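Local coordinates for protein ochratoxinase (Aspergillus niger, PDB 4C65) that hydrolyses the amide bond of the mycotoxin ochratoxin A, releasing L-phenylalanine and ochratoxin alpha, as a zinc-dependent carboxypeptidase of the amidohydrolase superfamily, at residues A[329-334]-A[362-367]; A[7-12]-A[27-32]; A[144-149]-A[179-184]. All blocks are in the same frame, centred on the assembly; numbering follows the deposited sequence.

Interaction 1. Residues A[329-334]-A[362-367]; sequences VTIALG and IKAATA
Ala364, near the end of helix 358-365, pushes its methyl group against Ile331 and Leu333, at and just beyond the short strand 331-332. The polar part of the contact runs through its carbonyl. Leu333 N donates to Ala364 O over 3.1 Å, but the N-H is bent to 137° and the donor stands well above the carbonyl plane, a geometry poorer than that of a sheet bond. Ala332 CA lies equally close to Ala364 O, 3.1 Å, and adds a CA-H...O contact. A water 2.7 Å from Leu333 O and 3.3 Å from Ala364 O is placed to bridge the two carbonyls.

The apolar part is small. Leu333 CG, set beside the backbone N (chi1 -62°), approaches Ala364 CB to 3.9 Å, while CD1 of the same leucine reaches Ala365 CB, also at 3.9 Å. On the other flank Ala364 CB rests 3.4 Å from Ile331 O, an oxygen that also accepts from Asn368 ND2. The methyl groups let the helix end come close to the strand, with Ala332 and Ala364 CA atoms 4.2 Å apart.

Strand 331-332 is part of the twisted TIM barrel, bonded on the backbone to Tyr284 of strand 283-285, while Leu333 bonds to Cys68 and also touches helices 304-327 and 344-354.

Interaction 2. Residues A[7-12]-A[27-32]; sequences VTIIYA and ALVISD
Val7 begins the pairing at a non-hydrogen-bonded site opposite Ser31. Its CG1, anti to the backbone N, meets Val29 CG1 at 3.9 Å, the two side chains meeting at a slant, and its CA-H is directed at Ile30 O. Thr8 follows in a hydrogen-bonded pair with Ile30: Thr8 N donates to Ile30 O and Ile30 N returns a bond to Thr8 O, both 2.8 Å and both in the carbonyl plane. A water lies 3.2 Å from Ile30 O and may donate to it.

Ile9 turns to the face of Val7 and Val29, where its CG1 is 4.3 Å from Val29 CG2; on this face Leu49 of helix 46-51 packs on Ile9 and Tyr48 on Val29. The two strands form an antiparallel beta hairpin, the N-to-C directions of the two segments 165° apart, within the sheet of the smaller beta-sandwich domain. Strand 54-58 pairs with strand 7-15 in parallel, and strand 34-38 borders strand 26-31.

Ile10 forms the next hydrogen-bonded pair, with Leu28, again by two N-H...O bonds, and Ile10 N to Leu28 O is nearly linear at 170°. With CG1 beside the backbone N (chi1 -55°), the end of Ile10 reaches back over the face shared with Thr8: its CD1 lies 3.9 Å from Ile30 CD1 and 4.1 Å from Leu28 CD2, and the Ile10 and Leu28 side chains lie side by side. Tyr11, back on the face of Val7 and Ile9, brings ring atom CD1 to 4.2 Å from Ala27 CB, and its ring makes a cation-pi contact with Arg57.

Interaction 3. Residues A[144-149]-A[179-184]; sequences SQTAGH and LCIADG
Thr146 is gripped by the carboxylate of Asp183 through both of its donors. Its backbone N gives a hydrogen bond of 3.0 Å to Asp183 OD1, and its OG1 donates to Asp183 OD2 at 2.6 Å; each oxygen uses its syn lone pair. The hydroxyl stands beside the backbone N of its own residue (chi1 -69°), which lets the two donors address the two oxygens together and fixes the rotation of the carboxylate. Ile181 crosses Thr146 at about a right angle, its CG2 3.4 Å from Thr146 OG1.

Before this clamp, the two segments pair in parallel at Ser144 and Ile181, where strands 142-144 and 179-181 lie side by side. Ser144 N donates to Cys180 O over 2.9 Å, and Ala182 N to Ser144 O over 3.0 Å, so both backbone groups of Ser144 are used. Gln145 to Gly148 form a type II beta turn. Gln145 O accepts from Gly148 N and from Ser144 OG, the latter at 2.9 Å, and Ser144 OG in turn receives Gly150 N. Gln145 NE2 closes back on Thr146 O at 2.8 Å, while its OE1 takes the amide of Phe223.

The Asp183 oxygens also form salt bridges to Arg193 and Arg190 of a neighbouring subunit. A buried carboxylate surrounded by these donors and cations is probably ionised, and probably helps tie the 145-148 turn to the subunit interface of the homooctamer.

Overall arrangement
All three contacts are largely buried, but they are spread over two domains. Interactions 1 and 3 lie in the barrel domain, about 29 Å apart between centres, whereas interaction 2 is in the beta-sandwich and some 48 Å from interaction 3, across the centre of the chain. No secondary-structure element is shared. Interaction 1, nearest the middle, joins a helix end to a barrel strand through alanine methyl groups, a leucine and one bent bond. Interaction 2 is a regular antiparallel pairing with mainly aliphatic faces, and interaction 3 is mostly polar. Of the three, only interaction 3 is touched by another subunit, where its carboxylate meets arginines.

Interaction 1. Residues A[329-334]-A[362-367]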
# COMPACT_ATOMS: atom_id res chain seq x y z
N VAL A 329 5.72 41.42 -30.96
CA VAL A 329 5.19 40.48 -29.94
C VAL A 329 5.45 41.06 -28.57
O VAL A 329 6.51 41.64 -28.34
CB VAL A 329 5.87 39.10 -30.02
CG1 VAL A 329 5.29 38.14 -28.99
CG2 VAL A 329 5.75 38.52 -31.43
N THR A 330 4.48 40.93 -27.67
CA THR A 330 4.65 41.43 -26.32
C THR A 330 5.63 40.54 -25.53
O THR A 330 5.43 39.33 -25.43
CB THR A 330 3.31 41.42 -25.58
OG1 THR A 330 2.37 42.18 -26.31
CG2 THR A 330 3.47 42.02 -24.19
N ILE A 331 6.67 41.15 -24.98
CA ILE A 331 7.75 40.42 -24.38
C ILE A 331 7.90 40.78 -22.92
O ILE A 331 7.70 41.92 -22.51
CB ILE A 331 9.05 40.71 -25.15
CG1 ILE A 331 8.92 40.13 -26.56
CG2 ILE A 331 10.27 40.09 -24.48
CD1 ILE A 331 9.62 40.95 -27.59
N ALA A 332 8.25 39.78 -22.11
CA ALA A 332 8.68 40.01 -20.74
C ALA A 332 9.97 39.25 -20.52
O ALA A 332 10.32 38.35 -21.30
CB ALA A 332 7.62 39.59 -19.75
N LEU A 333 10.70 39.62 -19.47
CA LEU A 333 12.02 39.07 -19.23
C LEU A 333 11.99 38.00 -18.14
O LEU A 333 11.33 38.15 -17.12
CB LEU A 333 13.03 40.16 -18.84
CG LEU A 333 13.30 41.22 -19.88
CD1 LEU A 333 14.49 42.07 -19.48
CD2 LEU A 333 13.55 40.63 -21.26
N GLY A 334 12.73 36.92 -18.40
CA GLY A 334 12.91 35.83 -17.46
C GLY A 334 14.28 35.28 -17.66
O GLY A 334 14.80 35.29 -18.76
N ILE A 362 13.57 47.65 -20.22
CA ILE A 362 12.97 47.98 -18.93
C ILE A 362 11.47 47.74 -18.93
O ILE A 362 10.93 47.24 -17.95
CB ILE A 362 13.32 49.41 -18.50
CG1 ILE A 362 14.80 49.45 -18.06
CG2 ILE A 362 12.41 49.90 -17.38
CD1 ILE A 362 15.35 50.83 -17.80
N LYS A 363 10.81 48.06 -20.03
CA LYS A 363 9.37 47.81 -20.21
C LYS A 363 9.05 46.32 -20.10
O LYS A 363 8.09 45.91 -19.44
CB LYS A 363 8.94 48.33 -21.58
CG LYS A 363 7.47 48.17 -21.87
CD LYS A 363 7.08 48.39 -23.32
CE LYS A 363 5.62 48.32 -23.40
NZ LYS A 363 4.90 49.21 -24.33
N ALA A 364 9.89 45.52 -20.72
CA ALA A 364 9.75 44.06 -20.68
C ALA A 364 9.99 43.49 -19.27
O ALA A 364 9.49 42.41 -18.96
CB ALA A 364 10.69 43.41 -21.68
N ALA A 365 10.73 44.21 -18.43
CA ALA A 365 10.98 43.75 -17.07
C ALA A 365 10.10 44.42 -16.02
O ALA A 365 10.17 44.08 -14.84
CB ALA A 365 12.43 43.96 -16.72
N THR A 366 9.27 45.37 -16.45
CA THR A 366 8.41 46.09 -15.53
C THR A 366 6.99 46.09 -16.02
O THR A 366 6.19 45.27 -15.59
CB THR A 366 8.93 47.53 -15.30
OG1 THR A 366 8.96 48.28 -16.53
CG2 THR A 366 10.30 47.49 -14.71
N ALA A 367 6.65 46.97 -16.95
CA ALA A 367 5.26 47.18 -17.36
C ALA A 367 4.59 45.91 -17.92
O ALA A 367 3.42 45.67 -17.65
CB ALA A 367 5.14 48.34 -18.35
O HOH W 1 10.22 40.48 -16.43

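Interaction 2. Residues A[7-12]-A[27-32]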
# COMPACT_ATOMS: atom_id res chain seq x y z
N VAL A 7 2.38 58.76 4.03
CA VAL A 7 2.70 59.41 2.78
C VAL A 7 4.20 59.62 2.64
O VAL A 7 4.85 60.13 3.54
CB VAL A 7 1.94 60.75 2.69
CG1 VAL A 7 2.36 61.56 1.46
CG2 VAL A 7 0.45 60.48 2.68
N THR A 8 4.74 59.26 1.47
CA THR A 8 6.16 59.45 1.15
C THR A 8 6.29 60.17 -0.19
O THR A 8 5.65 59.79 -1.17
CB THR A 8 6.90 58.12 1.05
OG1 THR A 8 6.67 57.35 2.23
CG2 THR A 8 8.39 58.33 0.87
N ILE A 9 7.10 61.23 -0.23
CA ILE A 9 7.39 61.93 -1.47
C ILE A 9 8.79 61.60 -1.90
O ILE A 9 9.73 61.70 -1.12
CB ILE A 9 7.25 63.46 -1.35
CG1 ILE A 9 5.87 63.81 -0.79
CG2 ILE A 9 7.44 64.11 -2.72
CD1 ILE A 9 5.59 65.28 -0.66
N ILE A 10 8.92 61.16 -3.15
CA ILE A 10 10.22 60.86 -3.73
C ILE A 10 10.44 61.76 -4.94
O ILE A 10 9.66 61.73 -5.89
CB ILE A 10 10.30 59.40 -4.21
CG1 ILE A 10 9.95 58.44 -3.08
CG2 ILE A 10 11.69 59.11 -4.77
CD1 ILE A 10 9.50 57.09 -3.57
N TYR A 11 11.48 62.59 -4.88
CA TYR A 11 11.85 63.45 -5.98
C TYR A 11 12.90 62.76 -6.81
O TYR A 11 13.86 62.22 -6.26
CB TYR A 11 12.42 64.76 -5.46
CG TYR A 11 11.43 65.60 -4.70
CD1 TYR A 11 10.63 66.53 -5.35
CD2 TYR A 11 11.26 65.45 -3.34
CE1 TYR A 11 9.72 67.31 -4.67
CE2 TYR A 11 10.34 66.24 -2.63
CZ TYR A 11 9.58 67.17 -3.31
OH TYR A 11 8.70 67.95 -2.63
N ALA A 12 12.72 62.78 -8.12
CA ALA A 12 13.62 62.05 -9.01
C ALA A 12 14.17 62.92 -10.12
O ALA A 12 13.41 63.52 -10.86
CB ALA A 12 12.90 60.83 -9.60
N ALA A 27 8.37 63.73 -9.55
CA ALA A 27 8.11 63.31 -8.21
C ALA A 27 7.09 62.20 -8.21
O ALA A 27 6.24 62.13 -9.09
CB ALA A 27 7.62 64.47 -7.38
N LEU A 28 7.19 61.36 -7.20
CA LEU A 28 6.23 60.30 -6.99
C LEU A 28 5.78 60.33 -5.54
O LEU A 28 6.61 60.47 -4.63
CB LEU A 28 6.88 58.95 -7.31
CG LEU A 28 5.97 57.73 -7.18
CD1 LEU A 28 6.28 56.70 -8.26
CD2 LEU A 28 6.10 57.10 -5.78
N VAL A 29 4.48 60.19 -5.33
CA VAL A 29 3.96 60.12 -3.98
C VAL A 29 3.44 58.71 -3.70
O VAL A 29 2.69 58.14 -4.49
CB VAL A 29 2.83 61.12 -3.76
CG1 VAL A 29 2.28 61.00 -2.35
CG2 VAL A 29 3.32 62.54 -4.02
N ILE A 30 3.85 58.16 -2.56
CA ILE A 30 3.32 56.91 -2.06
C ILE A 30 2.36 57.21 -0.92
O ILE A 30 2.72 57.89 0.03
CB ILE A 30 4.42 55.96 -1.53
CG1 ILE A 30 5.43 55.65 -2.64
CG2 ILE A 30 3.81 54.68 -0.99
CD1 ILE A 30 6.61 54.78 -2.20
N SER A 31 1.14 56.69 -1.03
CA SER A 31 0.20 56.71 0.09
C SER A 31 -0.09 55.27 0.46
O SER A 31 -0.73 54.57 -0.31
CB SER A 31 -1.09 57.44 -0.28
OG SER A 31 -1.99 57.42 0.80
N ASP A 32 0.40 54.85 1.63
CA ASP A 32 0.27 53.48 2.09
C ASP A 32 0.85 52.51 1.08
O ASP A 32 2.04 52.54 0.84
CB ASP A 32 -1.18 53.16 2.47
CG ASP A 32 -1.62 53.92 3.71
OD1 ASP A 32 -0.77 54.15 4.58
OD2 ASP A 32 -2.80 54.32 3.79
O HOH W 2 4.51 56.24 2.07

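Interaction 3. Residues A[144-149]-A[179-184]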
# COMPACT_ATOMS: atom_id res chain seq x y z
N SER A 144 4.38 17.81 -15.97
CA SER A 144 5.03 17.06 -17.01
C SER A 144 4.38 15.71 -17.20
O SER A 144 3.82 15.13 -16.28
CB SER A 144 6.49 16.85 -16.65
OG SER A 144 7.19 16.14 -17.64
N GLN A 145 4.42 15.21 -18.43
CA GLN A 145 4.07 13.83 -18.69
C GLN A 145 5.20 12.93 -18.19
O GLN A 145 6.33 13.39 -18.04
CB GLN A 145 3.82 13.60 -20.18
CG GLN A 145 4.99 13.99 -21.07
CD GLN A 145 4.92 13.35 -22.41
OE1 GLN A 145 4.33 13.89 -23.34
NE2 GLN A 145 5.52 12.18 -22.53
N THR A 146 4.89 11.66 -17.98
CA THR A 146 5.91 10.64 -17.85
C THR A 146 6.80 10.70 -19.08
O THR A 146 6.33 10.86 -20.20
CB THR A 146 5.28 9.24 -17.72
OG1 THR A 146 4.61 9.15 -16.47
CG2 THR A 146 6.32 8.15 -17.80
N ALA A 147 8.11 10.62 -18.84
CA ALA A 147 9.11 10.79 -19.94
C ALA A 147 9.11 12.19 -20.55
O ALA A 147 9.58 12.40 -21.66
CB ALA A 147 8.91 9.74 -21.03
N GLY A 148 8.59 13.15 -19.81
CA GLY A 148 8.64 14.56 -20.22
C GLY A 148 9.79 15.28 -19.58
O GLY A 148 10.62 14.68 -18.91
N HIS A 149 9.85 16.58 -19.79
CA HIS A 149 11.00 17.35 -19.37
C HIS A 149 11.10 17.48 -17.87
O HIS A 149 12.17 17.65 -17.33
CB HIS A 149 10.98 18.73 -20.02
CG HIS A 149 12.14 19.59 -19.63
ND1 HIS A 149 13.44 19.14 -19.66
CD2 HIS A 149 12.20 20.88 -19.22
CE1 HIS A 149 14.26 20.11 -19.29
NE2 HIS A 149 13.52 21.16 -19.00
N LEU A 179 7.87 19.30 -8.91
CA LEU A 179 7.41 18.71 -10.10
C LEU A 179 6.21 17.82 -9.91
O LEU A 179 6.03 17.21 -8.86
CB LEU A 179 8.58 17.96 -10.72
CG LEU A 179 8.14 16.84 -11.70
CD1 LEU A 179 8.04 17.48 -13.09
CD2 LEU A 179 9.05 15.60 -11.68
N CYS A 180 5.39 17.76 -10.94
CA CYS A 180 4.20 16.96 -10.89
C CYS A 180 4.08 16.19 -12.19
O CYS A 180 4.00 16.79 -13.26
CB CYS A 180 2.99 17.85 -10.66
SG CYS A 180 1.44 16.93 -10.54
N ILE A 181 4.06 14.86 -12.10
CA ILE A 181 3.88 13.99 -13.25
C ILE A 181 2.43 13.53 -13.35
O ILE A 181 1.86 12.99 -12.39
CB ILE A 181 4.77 12.73 -13.16
CG1 ILE A 181 6.23 13.07 -12.85
CG2 ILE A 181 4.53 11.85 -14.35
CD1 ILE A 181 7.10 13.47 -13.96
N ALA A 182 1.84 13.73 -14.52
CA ALA A 182 0.46 13.34 -14.73
C ALA A 182 0.29 12.88 -16.17
O ALA A 182 0.80 13.51 -17.09
CB ALA A 182 -0.49 14.50 -14.42
N ASP A 183 -0.48 11.81 -16.36
CA ASP A 183 -0.71 11.26 -17.67
C ASP A 183 -2.20 11.05 -17.91
O ASP A 183 -2.85 10.28 -17.19
CB ASP A 183 0.02 9.94 -17.83
CG ASP A 183 1.52 10.08 -17.73
OD1 ASP A 183 2.13 10.77 -18.57
OD2 ASP A 183 2.09 9.54 -16.76
N GLY A 184 -2.73 11.70 -18.94
CA GLY A 184 -4.14 11.58 -19.28
C GLY A 184 -4.98 12.70 -18.70
O GLY A 184 -4.60 13.35 -17.74